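Local coordinates for death on curing protein (Enterobacteria phage P1, PDB 3DD7), which acts as the toxin of the phage P1 Phd-Doc pair, probably as a ribosome inhibitor, and is inhibited by its antitoxin Phd through fold complementation, at residues E7-L12 with L77-L82; A11-N16 with Y66-A71; L51-A56 with S113-L118; Y58-A63 with V102-G107. The protein carries 2 engineered substitutions. All blocks are in the same frame, centred on the assembly; numbering follows the deposited sequence.

Interaction 1: E7-L12 with L77-L82; sequences EELIAL and LNSALL
Asn78 and Leu12 make the first touch between helices 72-86 and 6-20, two elements of the all-helical Fic/Doc fold. The segments cross steeply, at 126° between their directions, with the axes 10.4 Å apart. At that spacing side chains, not backbones, fill the interface. Asn78 contributes its stem: CB lies 3.9 Å from Leu12 CD2, and the two side chains meet at a slant. Its amide is used elsewhere. ND2 bonds to Arg74 O one turn back and to a polar side chain of the bound Phd peptide.

Ser79 comes next and has the CA nearest to the other segment, 6.9 Å from the CA of Leu9. Its CB receives the end of Leu9, whose CD1 stops 3.6 Å away. Leu12 CD1 lies 3.9 Å from Ser79 CA.

Leu82, one turn after Asn78, closes the contact. Leu12 holds CG opposite its backbone N (chi1 -176°), which carries the branch out toward helix 72-86. The side chains of Leu12 and Leu82 pass in opposite directions. Their methyls Leu12 CD1 and Leu82 CD2 come to 3.7 Å.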
loop_
_atom_site.group_PDB
_atom_site.type_symbol
_atom_site.label_atom_id
_atom_site.label_comp_id
_atom_site.label_asym_id
_atom_site.label_seq_id
_atom_site.Cartn_x
_atom_site.Cartn_y
_atom_site.Cartn_z
ATOM N N GLU A 7 -10.955 -2.981 6.497
ATOM C CA GLU A 7 -12.028 -3.283 5.551
ATOM C C GLU A 7 -11.812 -2.461 4.274
ATOM O O GLU A 7 -12.066 -2.925 3.163
ATOM C CB GLU A 7 -13.395 -3.036 6.189
ATOM C CG GLU A 7 -13.573 -1.640 6.720
ATOM N N GLU A 8 -11.279 -1.253 4.431
ATOM C CA GLU A 8 -10.929 -0.455 3.267
ATOM C C GLU A 8 -9.792 -1.104 2.492
ATOM O O GLU A 8 -9.790 -1.092 1.269
ATOM C CB GLU A 8 -10.542 0.960 3.666
ATOM C CG GLU A 8 -10.379 1.882 2.486
ATOM C CD GLU A 8 -10.495 3.341 2.879
ATOM O OE1 GLU A 8 -9.901 3.747 3.904
ATOM O OE2 GLU A 8 -11.210 4.079 2.173
ATOM N N LEU A 9 -8.818 -1.659 3.205
ATOM C CA LEU A 9 -7.704 -2.342 2.545
ATOM C C LEU A 9 -8.237 -3.503 1.724
ATOM O O LEU A 9 -7.872 -3.699 0.560
ATOM C CB LEU A 9 -6.714 -2.867 3.570
ATOM C CG LEU A 9 -5.454 -3.457 2.939
ATOM C CD1 LEU A 9 -4.507 -2.304 2.581
ATOM C CD2 LEU A 9 -4.793 -4.452 3.874
ATOM N N ILE A 10 -9.106 -4.284 2.348
ATOM C CA ILE A 10 -9.742 -5.405 1.667
ATOM C C ILE A 10 -10.541 -4.953 0.417
ATOM O O ILE A 10 -10.417 -5.549 -0.658
ATOM C CB ILE A 10 -10.625 -6.202 2.656
ATOM C CG1 ILE A 10 -9.772 -6.689 3.846
ATOM C CG2 ILE A 10 -11.329 -7.357 1.947
ATOM C CD1 ILE A 10 -10.573 -7.345 4.978
ATOM N N ALA A 11 -11.358 -3.912 0.555
ATOM C CA ALA A 11 -12.163 -3.434 -0.574
ATOM C C ALA A 11 -11.253 -2.951 -1.714
ATOM O O ALA A 11 -11.535 -3.184 -2.896
ATOM C CB ALA A 11 -13.101 -2.333 -0.133
ATOM N N LEU A 12 -10.158 -2.295 -1.349
ATOM C CA LEU A 12 -9.205 -1.799 -2.336
ATOM C C LEU A 12 -8.576 -2.976 -3.085
ATOM O O LEU A 12 -8.513 -2.971 -4.308
ATOM C CB LEU A 12 -8.124 -0.949 -1.668
ATOM C CG LEU A 12 -7.084 -0.267 -2.559
ATOM C CD1 LEU A 12 -6.414 0.857 -1.767
ATOM C CD2 LEU A 12 -6.007 -1.248 -3.094
ATOM N N LEU A 77 1.128 -1.196 -2.644
ATOM C CA LEU A 77 1.453 0.042 -3.362
ATOM C C LEU A 77 0.296 1.055 -3.406
ATOM O O LEU A 77 0.461 2.215 -3.016
ATOM C CB LEU A 77 1.956 -0.260 -4.780
ATOM C CG LEU A 77 2.276 0.989 -5.599
ATOM C CD1 LEU A 77 3.355 1.834 -4.896
ATOM C CD2 LEU A 77 2.733 0.597 -6.981
ATOM N N ASN A 78 -0.859 0.598 -3.869
ATOM C CA ASN A 78 -2.020 1.473 -4.016
ATOM C C ASN A 78 -2.496 2.013 -2.668
ATOM O O ASN A 78 -2.882 3.183 -2.590
ATOM C CB ASN A 78 -3.152 0.749 -4.771
ATOM C CG ASN A 78 -2.839 0.546 -6.257
ATOM O OD1 ASN A 78 -3.259 1.344 -7.112
ATOM N ND2 ASN A 78 -2.134 -0.523 -6.574
ATOM N N SER A 79 -2.431 1.198 -1.605
ATOM C CA SER A 79 -2.888 1.632 -0.278
ATOM C C SER A 79 -1.958 2.717 0.278
ATOM O O SER A 79 -2.415 3.736 0.794
ATOM C CB SER A 79 -3.023 0.452 0.704
ATOM O OG SER A 79 -1.771 -0.144 1.014
ATOM N N ALA A 80 -0.646 2.499 0.141
ATOM C CA ALA A 80 0.357 3.490 0.565
ATOM C C ALA A 80 0.104 4.826 -0.120
ATOM O O ALA A 80 0.179 5.888 0.503
ATOM C CB ALA A 80 1.778 2.996 0.238
ATOM N N LEU A 81 -0.242 4.767 -1.404
ATOM C CA LEU A 81 -0.399 5.995 -2.179
ATOM C C LEU A 81 -1.773 6.624 -1.920
ATOM O O LEU A 81 -1.918 7.855 -1.896
ATOM C CB LEU A 81 -0.101 5.747 -3.663
ATOM C CG LEU A 81 1.376 5.990 -4.034
ATOM C CD1 LEU A 81 2.447 5.258 -3.196
ATOM C CD2 LEU A 81 1.651 5.815 -5.542
ATOM N N LEU A 82 -2.761 5.768 -1.666
ATOM C CA LEU A 82 -4.071 6.237 -1.207
ATOM C C LEU A 82 -3.921 6.992 0.111
ATOM O O LEU A 82 -4.513 8.068 0.306
ATOM C CB LEU A 82 -5.042 5.062 -1.045
ATOM C CG LEU A 82 -6.454 5.418 -0.559
ATOM C CD1 LEU A 82 -7.154 6.428 -1.466
ATOM C CD2 LEU A 82 -7.306 4.143 -0.351
#

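Interaction 2: A11-N16 with Y66-A71; sequences ALHDAN and YIFNDA. Engineered in segment 66-71: Tyr66 (natural residue His).
His13 and Phe68 lie flat against each other. Their planes differ by only 8°, and the ring centroids are 3.7 Å apart, an offset stack. The two side chains come from opposite directions and overlap along their length. His13 CD2 rests 3.3 Å from Phe68 CG, while His13 CB sits over the outer part of the same phenyl face as a CH-pi contact. With CG opposite its backbone N (chi1 167°), the imidazole reaches out from helix 6-20 across Phe68. Ile67 CG2 covers the other face of the phenyl ring, so Phe68 is held between its own neighbour and His13.

Both imidazole nitrogens work in the ring plane. NE2 donates to Asp70 O at 2.8 Å, a bent bond of 135° at the hydrogen. On the other flank ND1 donates to Asp14 OD1 at 2.8 Å, meeting the carboxylate on its anti side. Two donated bonds would be consistent with a protonated ring, which the nearby carboxylate would favour.

The loop 66-71 carries the first part of the Fic motif, which continues into helix 72-86. Its first residue, Tyr66, is an engineered replacement for the natural histidine and takes no part in this contact.

Asp70 also shapes the end of the loop. Its OD1 accepts Ala71 N from above the carboxylate plane, and its OD2 takes Leu23 N. Ala71 occupies the N-cap position of helix 72-86, and its O is bonded by Thr75 OG1. Ala71 CB lies 4.0 Å from His13 CD2.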
loop_
_atom_site.group_PDB
_atom_site.type_symbol
_atom_site.label_atom_id
_atom_site.label_comp_id
_atom_site.label_asym_id
_atom_site.label_seq_id
_atom_site.Cartn_x
_atom_site.Cartn_y
_atom_site.Cartn_z
ATOM N N ALA A 11 -11.358 -3.912 0.555
ATOM C CA ALA A 11 -12.163 -3.434 -0.574
ATOM C C ALA A 11 -11.253 -2.951 -1.714
ATOM O O ALA A 11 -11.535 -3.184 -2.896
ATOM C CB ALA A 11 -13.101 -2.333 -0.133
ATOM N N LEU A 12 -10.158 -2.295 -1.349
ATOM C CA LEU A 12 -9.205 -1.799 -2.336
ATOM C C LEU A 12 -8.576 -2.976 -3.085
ATOM O O LEU A 12 -8.513 -2.971 -4.308
ATOM C CB LEU A 12 -8.124 -0.949 -1.668
ATOM C CG LEU A 12 -7.084 -0.267 -2.559
ATOM C CD1 LEU A 12 -6.414 0.857 -1.767
ATOM C CD2 LEU A 12 -6.007 -1.248 -3.094
ATOM N N HIS A 13 -8.115 -3.980 -2.347
ATOM C CA HIS A 13 -7.674 -5.238 -2.969
ATOM C C HIS A 13 -8.708 -5.833 -3.927
ATOM O O HIS A 13 -8.379 -6.193 -5.062
ATOM C CB HIS A 13 -7.311 -6.263 -1.898
ATOM C CG HIS A 13 -7.147 -7.657 -2.424
ATOM N ND1 HIS A 13 -8.189 -8.554 -2.499
ATOM C CD2 HIS A 13 -6.051 -8.323 -2.846
ATOM C CE1 HIS A 13 -7.750 -9.703 -2.976
ATOM N NE2 HIS A 13 -6.453 -9.592 -3.197
ATOM N N ASP A 14 -9.950 -5.955 -3.465
ATOM C CA ASP A 14 -10.960 -6.677 -4.240
ATOM C C ASP A 14 -11.267 -5.890 -5.524
ATOM O O ASP A 14 -11.431 -6.472 -6.597
ATOM C CB ASP A 14 -12.213 -6.868 -3.399
ATOM C CG ASP A 14 -12.024 -7.872 -2.274
ATOM O OD1 ASP A 14 -10.977 -8.577 -2.239
ATOM O OD2 ASP A 14 -12.960 -7.956 -1.444
ATOM N N ALA A 15 -11.299 -4.561 -5.419
ATOM C CA ALA A 15 -11.518 -3.717 -6.619
ATOM C C ALA A 15 -10.359 -3.842 -7.613
ATOM O O ALA A 15 -10.558 -3.811 -8.836
ATOM C CB ALA A 15 -11.726 -2.279 -6.216
ATOM N N ASN A 16 -9.154 -3.979 -7.075
ATOM C CA ASN A 16 -7.957 -4.133 -7.882
ATOM C C ASN A 16 -7.972 -5.483 -8.613
ATOM O O ASN A 16 -7.643 -5.574 -9.814
ATOM C CB ASN A 16 -6.724 -4.020 -6.996
ATOM C CG ASN A 16 -5.481 -3.878 -7.804
ATOM O OD1 ASN A 16 -4.955 -4.847 -8.299
ATOM N ND2 ASN A 16 -5.023 -2.664 -7.962
ATOM N N TYR A 66 1.097 -11.024 3.374
ATOM C CA TYR A 66 0.355 -12.135 2.746
ATOM C C TYR A 66 -1.065 -12.227 3.291
ATOM O O TYR A 66 -1.549 -13.289 3.683
ATOM C CB TYR A 66 1.110 -13.470 2.893
ATOM C CG TYR A 66 2.466 -13.449 2.221
ATOM C CD1 TYR A 66 3.591 -13.003 2.910
ATOM C CD2 TYR A 66 2.615 -13.844 0.888
ATOM C CE1 TYR A 66 4.840 -12.959 2.306
ATOM C CE2 TYR A 66 3.868 -13.811 0.260
ATOM C CZ TYR A 66 4.977 -13.365 0.980
ATOM O OH TYR A 66 6.228 -13.320 0.392
ATOM N N ILE A 67 -1.718 -11.073 3.329
ATOM C CA ILE A 67 -3.120 -10.999 3.731
ATOM C C ILE A 67 -4.011 -11.681 2.682
ATOM O O ILE A 67 -5.045 -12.283 3.017
ATOM C CB ILE A 67 -3.530 -9.525 3.899
ATOM C CG1 ILE A 67 -2.706 -8.874 5.016
ATOM C CG2 ILE A 67 -5.034 -9.366 4.134
ATOM C CD1 ILE A 67 -2.749 -7.374 4.969
ATOM N N PHE A 68 -3.581 -11.602 1.422
ATOM C CA PHE A 68 -4.391 -12.049 0.283
ATOM C C PHE A 68 -3.735 -13.193 -0.480
ATOM O O PHE A 68 -2.520 -13.397 -0.414
ATOM C CB PHE A 68 -4.644 -10.864 -0.666
ATOM C CG PHE A 68 -5.257 -9.673 0.012
ATOM C CD1 PHE A 68 -6.619 -9.646 0.273
ATOM C CD2 PHE A 68 -4.470 -8.573 0.402
ATOM C CE1 PHE A 68 -7.223 -8.554 0.897
ATOM C CE2 PHE A 68 -5.065 -7.480 1.038
ATOM C CZ PHE A 68 -6.412 -7.468 1.307
ATOM N N ASN A 69 -4.555 -13.943 -1.211
ATOM C CA ASN A 69 -4.054 -14.990 -2.086
ATOM C C ASN A 69 -3.259 -14.407 -3.241
ATOM O O ASN A 69 -2.369 -15.059 -3.788
ATOM C CB ASN A 69 -5.217 -15.789 -2.649
ATOM C CG ASN A 69 -5.960 -16.588 -1.582
ATOM O OD1 ASN A 69 -7.193 -16.604 -1.557
ATOM N ND2 ASN A 69 -5.224 -17.262 -0.723
ATOM N N ASP A 70 -3.602 -13.184 -3.619
ATOM C CA ASP A 70 -2.981 -12.540 -4.767
ATOM C C ASP A 70 -3.107 -11.029 -4.635
ATOM O O ASP A 70 -3.899 -10.535 -3.834
ATOM C CB ASP A 70 -3.650 -13.039 -6.059
ATOM C CG ASP A 70 -2.782 -12.862 -7.299
ATOM O OD1 ASP A 70 -1.656 -12.350 -7.177
ATOM O OD2 ASP A 70 -3.242 -13.248 -8.402
ATOM N N ALA A 71 -2.305 -10.326 -5.428
ATOM C CA ALA A 71 -2.302 -8.869 -5.523
ATOM C C ALA A 71 -1.932 -8.202 -4.191
ATOM O O ALA A 71 -2.395 -7.104 -3.882
ATOM C CB ALA A 71 -3.650 -8.355 -6.057
#

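Interaction 3: L51-A56 with S113-L118; sequences LFEVSA and SVADTL
Phe52 and Leu118 both place CG opposite the carbonyl carbon, with chi1 near -63° and -65°. For Phe52 this lays the ring along the end of segment 113-118. Its CD1 comes 3.8 Å from Leu118 CB. Its CE1 lies 3.5 Å from Leu118 O, which approaches the ring obliquely. For Leu118 the same torsion sends the branch back between the helices, where CD1 reaches Ser55 CB at 3.8 Å.

The middle of the contact is built from small residues. Ala115 CB presses on the backbone of helix 51-65, 3.4 Å from Phe52 O. That oxygen accepts the helical bond from Ala56 N, and the methyl packs against it. Ala56 returns the contact from one turn on: its CB is 3.7 Å from Ala115 CB. Val114 CG1 lies on the Ala56 methyl as well, 3.8 Å from Ala56 CB.

This is a close alanine-lined crossing of two helices in the all-helical Fic/Doc fold. The helices meet at 124° between their directions, and their axes approach to 7.9 Å. The CA atoms of Glu53 and Ala115 are 4.9 Å apart, a spacing that short side chains permit.

Helix 111-122 thus packs across the first turns of helix 51-65. Its other side chains extend the seam: Arg119 and Tyr122 touch Phe52, and Val111 touches Ala56. Leu100 of helix 97-105 packs on both Val114 and Leu118. Near the start of helix 51-65, Asp50 OD1 accepts a bond from Glu53 N.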
loop_
_atom_site.group_PDB
_atom_site.type_symbol
_atom_site.label_atom_id
_atom_site.label_comp_id
_atom_site.label_asym_id
_atom_site.label_seq_id
_atom_site.Cartn_x
_atom_site.Cartn_y
_atom_site.Cartn_z
ATOM N N LEU A 51 4.487 11.694 7.058
ATOM C CA LEU A 51 3.546 11.006 6.176
ATOM C C LEU A 51 4.244 9.944 5.349
ATOM O O LEU A 51 3.679 8.882 5.105
ATOM C CB LEU A 51 2.829 11.997 5.264
ATOM C CG LEU A 51 1.780 12.857 5.972
ATOM C CD1 LEU A 51 1.139 13.769 4.924
ATOM C CD2 LEU A 51 0.714 11.994 6.673
ATOM N N PHE A 52 5.484 10.208 4.956
ATOM C CA PHE A 52 6.202 9.239 4.118
ATOM C C PHE A 52 6.623 7.993 4.879
ATOM O O PHE A 52 6.587 6.887 4.311
ATOM C CB PHE A 52 7.350 9.912 3.381
ATOM C CG PHE A 52 6.866 10.963 2.440
ATOM C CD1 PHE A 52 6.201 10.595 1.266
ATOM C CD2 PHE A 52 6.965 12.313 2.758
ATOM C CE1 PHE A 52 5.697 11.560 0.404
ATOM C CE2 PHE A 52 6.460 13.285 1.890
ATOM C CZ PHE A 52 5.834 12.912 0.716
ATOM N N GLU A 53 6.993 8.166 6.150
ATOM C CA GLU A 53 7.281 7.010 7.011
ATOM C C GLU A 53 6.025 6.169 7.211
ATOM O O GLU A 53 6.069 4.951 7.097
ATOM C CB GLU A 53 7.876 7.390 8.379
ATOM C CG GLU A 53 9.103 6.482 8.707
ATOM C CD GLU A 53 9.084 5.743 10.053
ATOM O OE1 GLU A 53 9.176 4.488 10.026
ATOM O OE2 GLU A 53 9.044 6.386 11.132
ATOM N N VAL A 54 4.903 6.831 7.489
ATOM C CA VAL A 54 3.628 6.131 7.658
ATOM C C VAL A 54 3.218 5.409 6.368
ATOM O O VAL A 54 2.907 4.226 6.414
ATOM C CB VAL A 54 2.508 7.045 8.194
ATOM C CG1 VAL A 54 1.256 6.225 8.513
ATOM C CG2 VAL A 54 2.988 7.770 9.475
ATOM N N SER A 55 3.243 6.109 5.227
ATOM C CA SER A 55 2.940 5.472 3.940
ATOM C C SER A 55 3.815 4.246 3.720
ATOM O O SER A 55 3.330 3.189 3.304
ATOM C CB SER A 55 3.117 6.451 2.776
ATOM O OG SER A 55 2.849 5.819 1.534
ATOM N N ALA A 56 5.103 4.386 4.006
ATOM C CA ALA A 56 6.044 3.268 3.870
ATOM C C ALA A 56 5.666 2.074 4.767
ATOM O O ALA A 56 5.838 0.920 4.359
ATOM C CB ALA A 56 7.459 3.724 4.168
ATOM N N SER A 113 13.870 3.008 4.078
ATOM C CA SER A 113 14.308 3.170 2.698
ATOM C C SER A 113 13.118 3.406 1.746
ATOM O O SER A 113 13.199 4.229 0.823
ATOM C CB SER A 113 15.161 1.971 2.299
ATOM O OG SER A 113 16.271 1.846 3.195
ATOM N N VAL A 114 12.022 2.682 1.963
ATOM C CA VAL A 114 10.810 2.926 1.177
ATOM C C VAL A 114 10.335 4.370 1.377
ATOM O O VAL A 114 10.020 5.083 0.407
ATOM C CB VAL A 114 9.681 1.901 1.487
ATOM C CG1 VAL A 114 8.423 2.297 0.738
ATOM C CG2 VAL A 114 10.122 0.511 1.029
ATOM N N ALA A 115 10.339 4.817 2.629
ATOM C CA ALA A 115 9.945 6.196 2.930
ATOM C C ALA A 115 10.851 7.194 2.217
ATOM O O ALA A 115 10.368 8.209 1.701
ATOM C CB ALA A 115 9.919 6.455 4.433
ATOM N N ASP A 116 12.151 6.896 2.166
ATOM C CA ASP A 116 13.107 7.794 1.517
ATOM C C ASP A 116 12.762 7.953 0.043
ATOM O O ASP A 116 12.833 9.051 -0.512
ATOM C CB ASP A 116 14.548 7.281 1.668
ATOM C CG ASP A 116 15.135 7.553 3.043
ATOM O OD1 ASP A 116 14.680 8.491 3.723
ATOM O OD2 ASP A 116 16.082 6.830 3.438
ATOM N N THR A 117 12.367 6.853 -0.583
ATOM C CA THR A 117 12.025 6.875 -1.999
ATOM C C THR A 117 10.707 7.617 -2.231
ATOM O O THR A 117 10.606 8.449 -3.137
ATOM C CB THR A 117 11.981 5.459 -2.589
ATOM O OG1 THR A 117 13.267 4.849 -2.392
ATOM C CG2 THR A 117 11.662 5.498 -4.076
ATOM N N LEU A 118 9.698 7.303 -1.430
ATOM C CA LEU A 118 8.404 7.988 -1.551
ATOM C C LEU A 118 8.578 9.496 -1.340
ATOM O O LEU A 118 7.946 10.303 -2.034
ATOM C CB LEU A 118 7.390 7.430 -0.545
ATOM C CG LEU A 118 6.981 5.964 -0.734
ATOM C CD1 LEU A 118 5.945 5.564 0.338
ATOM C CD2 LEU A 118 6.472 5.717 -2.117
#

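Interaction 4: Y58-A63 with V102-G107; sequences YLVATA and VGAATG
Ala104 receives two side chains of helix 51-65 on its single methyl. Leu59 CD2 comes closest, 3.5 Å from Ala104 CB. Val60 CG2 stands further off, at 4.2 Å from the same carbon. The contact is a helix-to-helix packing inside the all-helical Fic/Doc fold, joining the later half of helix 51-65 to the end of helix 97-105. Leu59 turns CG opposite its backbone N (chi1 -165°), and this brings the leucine end nearer to Ala104 than its CB direction alone would suggest.

One turn after Leu59 and Val60, Ala63 meets Ala105. Their CB atoms are 3.9 Å apart, and Ala105 CB also packs 3.7 Å from Ala63 O. With alanine on both sides the backbones come close: the CA atoms of Ala63 and Ala105 are 4.6 Å apart.

A second shell surrounds these methyls. Val114 of helix 111-122 packs on Leu59, Val60 and Ala104 together, and Val111 adds to Val60. Helix 72-86 supplies the other flank, with Ala80 against Leu59 and Ala76 against Ala63. Lys73 of that helix touches Ala105.

Polar bonds fix the backbone behind the packing. Gly103 is tied by a backbone bond to Ile109. Arg64, just after Ala63, donates from NE to Ala104 O and so ties the two helices directly. The chain then leaves helix 97-105 through a Schellman motif, with Gly107 at positive phi (84°). Gly107 N bonds at 3.2 Å to Ala104 O, the oxygen that Arg64 also holds.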
loop_
_atom_site.group_PDB
_atom_site.type_symbol
_atom_site.label_atom_id
_atom_site.label_comp_id
_atom_site.label_asym_id
_atom_site.label_seq_id
_atom_site.Cartn_x
_atom_site.Cartn_y
_atom_site.Cartn_z
ATOM N N TYR A 58 2.628 1.233 5.861
ATOM C CA TYR A 58 1.534 0.545 5.155
ATOM C C TYR A 58 2.054 -0.296 3.994
ATOM O O TYR A 58 1.647 -1.450 3.828
ATOM C CB TYR A 58 0.497 1.510 4.602
ATOM C CG TYR A 58 -0.525 1.990 5.613
ATOM C CD1 TYR A 58 -1.633 1.203 5.952
ATOM C CD2 TYR A 58 -0.381 3.226 6.223
ATOM C CE1 TYR A 58 -2.571 1.649 6.882
ATOM C CE2 TYR A 58 -1.322 3.702 7.135
ATOM C CZ TYR A 58 -2.410 2.904 7.473
ATOM O OH TYR A 58 -3.339 3.363 8.386
ATOM N N LEU A 59 2.919 0.292 3.172
ATOM C CA LEU A 59 3.431 -0.412 2.019
ATOM C C LEU A 59 4.156 -1.697 2.443
ATOM O O LEU A 59 3.827 -2.786 1.964
ATOM C CB LEU A 59 4.341 0.489 1.180
ATOM C CG LEU A 59 4.665 -0.001 -0.234
ATOM C CD1 LEU A 59 5.057 1.158 -1.186
ATOM C CD2 LEU A 59 5.767 -1.086 -0.217
ATOM N N VAL A 60 5.139 -1.577 3.336
ATOM C CA VAL A 60 5.913 -2.749 3.751
ATOM C C VAL A 60 5.020 -3.783 4.462
ATOM O O VAL A 60 5.114 -4.994 4.194
ATOM C CB VAL A 60 7.142 -2.376 4.619
ATOM C CG1 VAL A 60 7.911 -3.631 5.097
ATOM C CG2 VAL A 60 8.097 -1.472 3.848
ATOM N N ALA A 61 4.148 -3.312 5.357
ATOM C CA ALA A 61 3.319 -4.237 6.149
ATOM C C ALA A 61 2.422 -5.118 5.272
ATOM O O ALA A 61 2.303 -6.334 5.501
ATOM C CB ALA A 61 2.508 -3.482 7.200
ATOM N N THR A 62 1.825 -4.521 4.246
ATOM C CA THR A 62 0.957 -5.264 3.337
ATOM C C THR A 62 1.780 -6.103 2.356
ATOM O O THR A 62 1.455 -7.269 2.099
ATOM C CB THR A 62 -0.032 -4.324 2.633
ATOM O OG1 THR A 62 -0.881 -3.764 3.642
ATOM C CG2 THR A 62 -0.898 -5.070 1.631
ATOM N N ALA A 63 2.863 -5.523 1.850
ATOM C CA ALA A 63 3.694 -6.225 0.887
ATOM C C ALA A 63 4.268 -7.526 1.455
ATOM O O ALA A 63 4.384 -8.522 0.735
ATOM C CB ALA A 63 4.793 -5.308 0.348
ATOM N N VAL A 102 8.306 -4.599 -5.037
ATOM C CA VAL A 102 8.885 -5.953 -5.014
ATOM C C VAL A 102 9.993 -6.031 -3.950
ATOM O O VAL A 102 10.033 -6.962 -3.131
ATOM C CB VAL A 102 9.423 -6.376 -6.415
ATOM C CG1 VAL A 102 10.149 -7.724 -6.361
ATOM C CG2 VAL A 102 8.284 -6.425 -7.423
ATOM N N GLY A 103 10.877 -5.036 -3.935
ATOM C CA GLY A 103 11.958 -5.018 -2.956
ATOM C C GLY A 103 11.459 -4.981 -1.522
ATOM O O GLY A 103 12.040 -5.622 -0.634
ATOM N N ALA A 104 10.390 -4.230 -1.292
ATOM C CA ALA A 104 9.757 -4.167 0.020
ATOM C C ALA A 104 9.189 -5.539 0.380
ATOM O O ALA A 104 9.328 -6.023 1.509
ATOM C CB ALA A 104 8.642 -3.128 0.006
ATOM N N ALA A 105 8.557 -6.156 -0.609
ATOM C CA ALA A 105 7.882 -7.437 -0.437
ATOM C C ALA A 105 8.854 -8.568 -0.068
ATOM O O ALA A 105 8.512 -9.435 0.726
ATOM C CB ALA A 105 7.083 -7.791 -1.691
ATOM N N THR A 106 10.060 -8.533 -0.639
ATOM C CA THR A 106 11.062 -9.593 -0.446
ATOM C C THR A 106 11.887 -9.367 0.813
ATOM O O THR A 106 12.717 -10.192 1.170
ATOM C CB THR A 106 12.025 -9.707 -1.660
ATOM O OG1 THR A 106 12.640 -8.434 -1.911
ATOM C CG2 THR A 106 11.279 -10.142 -2.904
ATOM N N GLY A 107 11.668 -8.239 1.479
ATOM C CA GLY A 107 12.458 -7.893 2.660
ATOM C C GLY A 107 13.787 -7.209 2.365
ATOM O O GLY A 107 14.581 -6.989 3.280
#

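How the interactions relate
All four contacts are buried, but they differ in chemistry. Interactions 1, 3 and 4 pack helix on helix, mainly through apolar side chains. Interaction 2 joins a helix to the Fic-motif loop and adds stacking and hydrogen bonds. Interactions 1 and 2 both use helix 6-20, through different residues, lie on one side of the chain's centre, and both have residues in reach of the bound Phd peptide. Interactions 3 and 4 use different parts of helix 51-65, with Val114 bridging them. Interaction 1 meets interaction 4 where Ala80 packs on Leu59. Interactions 2 and 3 stand apart, with nearest atoms about 11 Å from each other.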